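Local coordinates for protein PlaB phospholipase (Legionella pneumophila, PDB 6ZTI) that probably hydrolyses phospholipids as an alpha/beta hydrolase linked to virulence, its activity controlled by NAD(H)-mediated tetramerization, at residues L166-D171 and Y340-F345; I356-Y361 and R381-N386. One frame throughout, in Å; residues are numbered along the deposited sequence.

Contact 1. Residues L166-D171 and Y340-F345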
# COMPACT_ATOMS: atom_id res chain seq x y z
N LEU B 166 -2.20 15.20 -15.27
CA LEU B 166 -1.13 15.21 -16.25
C LEU B 166 -0.51 13.83 -16.48
O LEU B 166 0.16 13.63 -17.49
CB LEU B 166 -0.06 16.20 -15.80
CG LEU B 166 -0.45 17.66 -15.94
CD1 LEU B 166 0.43 18.54 -15.07
CD2 LEU B 166 -0.35 18.11 -17.42
N GLU B 167 -0.72 12.88 -15.56
CA GLU B 167 -0.10 11.57 -15.67
C GLU B 167 -0.52 10.89 -16.97
O GLU B 167 -1.71 10.85 -17.31
CB GLU B 167 -0.48 10.70 -14.47
CG GLU B 167 0.34 9.40 -14.34
CD GLU B 167 -0.03 8.54 -13.12
OE1 GLU B 167 -0.96 8.92 -12.36
OE2 GLU B 167 0.59 7.49 -12.91
N LEU B 168 0.46 10.38 -17.71
CA LEU B 168 0.16 9.59 -18.89
C LEU B 168 -0.87 8.53 -18.55
O LEU B 168 -0.81 7.90 -17.49
CB LEU B 168 1.43 8.96 -19.45
CG LEU B 168 2.49 9.94 -19.97
CD1 LEU B 168 3.73 9.16 -20.35
CD2 LEU B 168 2.01 10.72 -21.16
N GLY B 169 -1.85 8.35 -19.43
CA GLY B 169 -2.91 7.39 -19.19
C GLY B 169 -3.96 7.82 -18.19
O GLY B 169 -4.80 7.00 -17.81
N SER B 170 -3.95 9.08 -17.76
CA SER B 170 -4.91 9.55 -16.77
C SER B 170 -6.34 9.35 -17.24
O SER B 170 -6.69 9.65 -18.38
CB SER B 170 -4.66 11.04 -16.50
OG SER B 170 -5.74 11.62 -15.83
N ASP B 171 -7.20 8.89 -16.33
CA ASP B 171 -8.62 8.80 -16.66
C ASP B 171 -9.21 10.17 -16.95
O ASP B 171 -10.14 10.29 -17.76
CB ASP B 171 -9.38 8.11 -15.54
CG ASP B 171 -9.12 6.59 -15.48
OD1 ASP B 171 -8.97 5.96 -16.55
OD2 ASP B 171 -9.08 6.03 -14.36
N TYR B 340 8.01 10.92 -33.57
CA TYR B 340 7.55 9.89 -32.64
C TYR B 340 6.02 9.84 -32.57
O TYR B 340 5.33 10.82 -32.85
CB TYR B 340 8.17 10.14 -31.24
CG TYR B 340 9.69 10.25 -31.30
CD1 TYR B 340 10.29 11.44 -31.63
CD2 TYR B 340 10.50 9.14 -31.08
CE1 TYR B 340 11.67 11.54 -31.72
CE2 TYR B 340 11.87 9.24 -31.18
CZ TYR B 340 12.45 10.44 -31.49
OH TYR B 340 13.80 10.58 -31.59
N SER B 341 5.51 8.65 -32.22
CA SER B 341 4.09 8.40 -32.03
C SER B 341 3.86 7.91 -30.60
O SER B 341 4.69 7.18 -30.05
CB SER B 341 3.56 7.36 -33.02
OG SER B 341 3.87 7.72 -34.35
N MET B 342 2.74 8.32 -30.00
CA MET B 342 2.38 7.90 -28.66
C MET B 342 1.07 7.13 -28.73
O MET B 342 0.13 7.55 -29.42
CB MET B 342 2.27 9.09 -27.73
CG MET B 342 2.21 8.72 -26.28
SD MET B 342 2.59 10.07 -25.18
CE MET B 342 0.94 10.64 -24.82
N ILE B 343 1.03 6.00 -28.07
CA ILE B 343 -0.16 5.17 -27.99
C ILE B 343 -0.58 5.13 -26.54
O ILE B 343 0.24 4.84 -25.66
CB ILE B 343 0.10 3.75 -28.52
CG1 ILE B 343 0.81 3.78 -29.87
CG2 ILE B 343 -1.24 2.98 -28.60
CD1 ILE B 343 1.03 2.40 -30.46
N ILE B 344 -1.84 5.44 -26.28
CA ILE B 344 -2.43 5.28 -24.95
C ILE B 344 -3.42 4.13 -25.06
O ILE B 344 -4.43 4.24 -25.76
CB ILE B 344 -3.12 6.57 -24.46
CG1 ILE B 344 -2.14 7.74 -24.45
CG2 ILE B 344 -3.69 6.37 -23.02
CD1 ILE B 344 -2.81 9.10 -24.29
N PHE B 345 -3.13 3.02 -24.38
CA PHE B 345 -4.01 1.86 -24.38
C PHE B 345 -4.93 1.92 -23.18
O PHE B 345 -4.50 2.21 -22.05
CB PHE B 345 -3.25 0.53 -24.35
CG PHE B 345 -2.39 0.27 -25.55
CD1 PHE B 345 -2.89 -0.37 -26.66
CD2 PHE B 345 -1.05 0.60 -25.53
CE1 PHE B 345 -2.09 -0.63 -27.74
CE2 PHE B 345 -0.24 0.36 -26.61
CZ PHE B 345 -0.76 -0.26 -27.71
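Met342 reaches Leu168 because its CG stands anti to the backbone N (chi1 -167°) and the chain then bends at its third torsion (95°), turning the terminal methyl against the loop. Leu168 CG is anti to its own carbonyl carbon, and one branch, CD2, does the touching: it lies 3.8 Å from Met342 CE and 4.1 Å from Met342 SD. The two side chains cross at a slant, so a single leucine methyl rests on the thioether end. Two residues along the strand, Ile344 touches the loop with its CG2 methyl, which packs against bare backbone, 4.0 Å from Gly169 CA. Gly169 and Ile344 are also the pair closest in backbone, with 6.2 Å between their CA atoms. No hydrogen bond crosses this buried interface, which rests on van der Waals packing. Thr392 of strand 390-396 touches both Leu168 and Met342, and Thr452 of strand 452-463 lies against Met342 and Ile344. Within the loop, Ser170 N bonds to Glu167 O (2.9 Å), and Gly169 takes a positive phi of 76° at the third position of the turn. This is a type II beta turn from Glu167 to Ser170, with Ser170 as N-cap of helix 171-180; through it, the loop joining helices 160-166 and 171-180 of what is probably the alpha/beta hydrolase part packs on strand 340-349 of the nine-stranded mixed sheet.

Contact 2. Residues I356-Y361 and R381-N386. With SND (thionicotinamide-adenine-dinucleotide), chain O.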
# COMPACT_ATOMS: atom_id res chain seq x y z
N ILE B 356 -6.48 -5.18 -15.29
CA ILE B 356 -5.21 -4.87 -14.64
C ILE B 356 -4.16 -5.97 -14.81
O ILE B 356 -3.01 -5.76 -14.41
CB ILE B 356 -5.40 -4.58 -13.14
CG1 ILE B 356 -6.04 -5.78 -12.43
CG2 ILE B 356 -6.28 -3.38 -12.94
CD1 ILE B 356 -5.68 -5.87 -10.96
N ASP B 357 -4.53 -7.13 -15.35
CA ASP B 357 -3.61 -8.27 -15.49
C ASP B 357 -3.59 -8.71 -16.95
O ASP B 357 -4.47 -9.46 -17.39
CB ASP B 357 -4.03 -9.42 -14.60
CG ASP B 357 -4.16 -9.02 -13.14
OD1 ASP B 357 -3.21 -8.42 -12.59
OD2 ASP B 357 -5.23 -9.29 -12.55
N TYR B 358 -2.59 -8.27 -17.71
CA TYR B 358 -2.55 -8.52 -19.14
C TYR B 358 -1.14 -8.31 -19.67
O TYR B 358 -0.35 -7.55 -19.09
CB TYR B 358 -3.53 -7.60 -19.90
CG TYR B 358 -3.16 -6.17 -19.69
CD1 TYR B 358 -3.68 -5.46 -18.62
CD2 TYR B 358 -2.26 -5.53 -20.53
CE1 TYR B 358 -3.32 -4.14 -18.39
CE2 TYR B 358 -1.90 -4.21 -20.31
CZ TYR B 358 -2.43 -3.53 -19.25
OH TYR B 358 -2.08 -2.23 -19.03
N ASP B 359 -0.85 -8.98 -20.78
CA ASP B 359 0.34 -8.73 -21.60
C ASP B 359 -0.11 -8.16 -22.94
O ASP B 359 -0.98 -8.73 -23.60
CB ASP B 359 1.13 -10.02 -21.85
CG ASP B 359 1.77 -10.58 -20.59
OD1 ASP B 359 2.30 -9.80 -19.77
OD2 ASP B 359 1.75 -11.82 -20.44
N LEU B 360 0.51 -7.05 -23.35
CA LEU B 360 0.18 -6.36 -24.58
C LEU B 360 1.38 -6.35 -25.52
O LEU B 360 2.46 -5.87 -25.15
CB LEU B 360 -0.28 -4.93 -24.30
CG LEU B 360 -0.91 -4.20 -25.48
CD1 LEU B 360 -1.92 -3.21 -24.98
CD2 LEU B 360 0.17 -3.51 -26.33
N TYR B 361 1.16 -6.82 -26.74
CA TYR B 361 2.22 -6.99 -27.72
C TYR B 361 1.93 -6.17 -28.96
O TYR B 361 0.81 -6.21 -29.48
CB TYR B 361 2.36 -8.44 -28.14
CG TYR B 361 2.69 -9.39 -27.04
CD1 TYR B 361 1.69 -10.02 -26.33
CD2 TYR B 361 4.01 -9.68 -26.72
CE1 TYR B 361 1.98 -10.90 -25.33
CE2 TYR B 361 4.31 -10.56 -25.71
CZ TYR B 361 3.29 -11.17 -25.03
OH TYR B 361 3.59 -12.04 -24.02
N ARG B 381 7.83 3.32 -22.11
CA ARG B 381 6.52 2.85 -21.71
C ARG B 381 6.27 3.27 -20.27
O ARG B 381 7.18 3.34 -19.45
CB ARG B 381 6.37 1.32 -21.84
CG ARG B 381 7.28 0.54 -20.94
CD ARG B 381 7.36 -0.92 -21.37
NE ARG B 381 7.81 -1.80 -20.29
CZ ARG B 381 7.92 -3.13 -20.42
NH1 ARG B 381 7.62 -3.71 -21.58
NH2 ARG B 381 8.31 -3.87 -19.41
N GLN B 382 5.00 3.53 -19.97
CA GLN B 382 4.59 3.95 -18.64
C GLN B 382 3.22 3.36 -18.39
O GLN B 382 2.39 3.29 -19.30
CB GLN B 382 4.55 5.49 -18.51
CG GLN B 382 5.04 6.03 -17.16
CD GLN B 382 4.96 7.56 -17.02
OE1 GLN B 382 3.87 8.14 -16.97
NE2 GLN B 382 6.12 8.20 -16.92
N ARG B 383 2.98 2.91 -17.17
CA ARG B 383 1.66 2.44 -16.77
C ARG B 383 1.15 3.34 -15.67
O ARG B 383 1.86 3.63 -14.71
CB ARG B 383 1.67 0.98 -16.29
CG ARG B 383 0.26 0.40 -16.23
CD ARG B 383 0.24 -1.07 -15.84
NE ARG B 383 0.64 -1.28 -14.45
CZ ARG B 383 0.67 -2.46 -13.84
NH1 ARG B 383 0.31 -3.55 -14.51
NH2 ARG B 383 1.04 -2.55 -12.57
N ASN B 384 -0.09 3.80 -15.84
CA ASN B 384 -0.68 4.74 -14.90
C ASN B 384 -0.81 4.11 -13.52
O ASN B 384 -1.22 2.95 -13.38
CB ASN B 384 -2.04 5.20 -15.41
CG ASN B 384 -2.61 6.36 -14.59
OD1 ASN B 384 -3.26 6.15 -13.57
ND2 ASN B 384 -2.37 7.58 -15.04
N LEU B 385 -0.43 4.87 -12.50
CA LEU B 385 -0.44 4.35 -11.14
C LEU B 385 -1.83 4.31 -10.52
O LEU B 385 -2.05 3.54 -9.59
CB LEU B 385 0.48 5.19 -10.25
CG LEU B 385 1.95 5.27 -10.69
CD1 LEU B 385 2.76 6.09 -9.68
CD2 LEU B 385 2.55 3.90 -10.86
N ASN B 386 -2.76 5.12 -11.02
CA ASN B 386 -4.12 5.10 -10.50
C ASN B 386 -5.01 4.10 -11.23
O ASN B 386 -5.96 3.58 -10.63
CB ASN B 386 -4.72 6.51 -10.59
CG ASN B 386 -4.06 7.49 -9.63
OD1 ASN B 386 -3.91 7.20 -8.45
ND2 ASN B 386 -3.68 8.65 -10.14
PA SND O . 8.09 -0.79 -16.33
O1A SND O . 8.23 0.60 -15.84
O2A SND O . 8.73 -1.07 -17.68
O5B SND O . 6.55 -1.27 -16.44
C5B SND O . 5.63 -0.84 -15.42
C4B SND O . 4.42 -1.74 -15.40
O4B SND O . 3.79 -1.73 -16.70
C3B SND O . 4.69 -3.21 -15.08
O3B SND O . 3.65 -3.74 -14.27
C2B SND O . 4.73 -3.85 -16.46
O2B SND O . 4.40 -5.23 -16.45
C1B SND O . 3.63 -3.06 -17.15
N9A SND O . 3.74 -3.07 -18.60
C8A SND O . 4.68 -2.43 -19.36
N7A SND O . 4.64 -2.73 -20.64
C5A SND O . 3.58 -3.63 -20.72
C6A SND O . 3.06 -4.37 -21.80
N6A SND O . 3.49 -4.25 -23.06
N1A SND O . 2.05 -5.22 -21.54
C2A SND O . 1.58 -5.30 -20.29
N3A SND O . 1.98 -4.64 -19.20
C4A SND O . 3.00 -3.83 -19.48
O3 SND O . 8.73 -1.81 -15.29
PN SND O . 8.79 -3.39 -15.07
O1N SND O . 8.63 -4.07 -16.37
O2N SND O . 7.87 -3.72 -13.96
O5D SND O . 10.32 -3.47 -14.58
C5D SND O . 10.66 -3.32 -13.18
C4D SND O . 11.99 -2.61 -13.02
O4D SND O . 13.00 -3.23 -13.85
C3D SND O . 12.02 -1.13 -13.40
O3D SND O . 13.01 -0.44 -12.62
C2D SND O . 12.43 -1.20 -14.87
O2D SND O . 13.00 0.02 -15.34
C1D SND O . 13.47 -2.31 -14.80
N1N SND O . 13.56 -3.02 -16.15
C2N SND O . 12.67 -3.99 -16.40
C3N SND O . 12.74 -4.71 -17.58
C7N SND O . 11.82 -5.85 -17.81
S7N SND O . 12.41 -7.32 -18.32
N7N SND O . 10.55 -5.67 -17.54
C4N SND O . 13.75 -4.40 -18.49
C5N SND O . 14.64 -3.38 -18.21
C6N SND O . 14.53 -2.69 -17.03
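Direct packing between Tyr358 and Arg383 is slight: Tyr358 OH lies 4.1 Å from Arg383 CD as the side chains slide past each other in opposite directions, ring and guanidinium planes 54° apart. The hydroxyl is hydrogen-bonded to Arg388 O instead. Arg383 NH1 also comes near Ile356 O, without a hydrogen bond. What joins 356-361 to 381-386 is chiefly thio-NAD.

Hydrogen bonds hold its adenine to a strand backbone: Leu360 N gives to N1A at 3.0 Å, and N6A gives to Leu360 O at 2.8 Å, the latter almost straight (174°). This two-point grip reads the adenine edge with main-chain atoms alone. On the diphosphate, Arg381 NE donates to O2A (2.9 Å), which lies at the guanidinium edge in its plane, and Arg381 NH2 donates to O1N (3.1 Å) along a more bent path.

Face and van der Waals contacts surround the ligand. Adenine N7A sits off-centre above one face of the Arg381 guanidinium; Arg383 likewise presents a face to the ribose O3B, with CZ 3.3 Å away. Tyr358 CE2 approaches C2A at 3.6 Å.

The ligand is also hydrogen-bonded to Arg145 and Asn209 of the second subunit, whose Val208 O accepts from Arg381 NH2, so the nucleotide lies at a subunit interface. Within the chain, strand 358-364 pairs antiparallel with 412-419 and strand 378-383 with 390-396, whose Leu391 packs on both Tyr358 and Arg383.

The centres of contacts 1 and 2 are 11 Å apart, and both reach the same mixed sheet. Two polar bonds tie the 166-171 loop to 381-386: Glu167 OE2 accepts from Leu385 N at 2.8 Å, and Leu168 O from Asn384 ND2 at 2.9 Å. On the strand side, Phe345 CD1 packs 3.4 Å from Leu360 CD1, in the side chain of the residue whose backbone holds adenine. Contact 2 forms part of the nucleotide site, whereas contact 1 lies deeper, where the loop between two helices meets the mixed sheet; even so, the side chain of Leu168 is about 8 Å from a bound thio-NAD and about 5 Å from that of Tyr211, an NAD-binding residue.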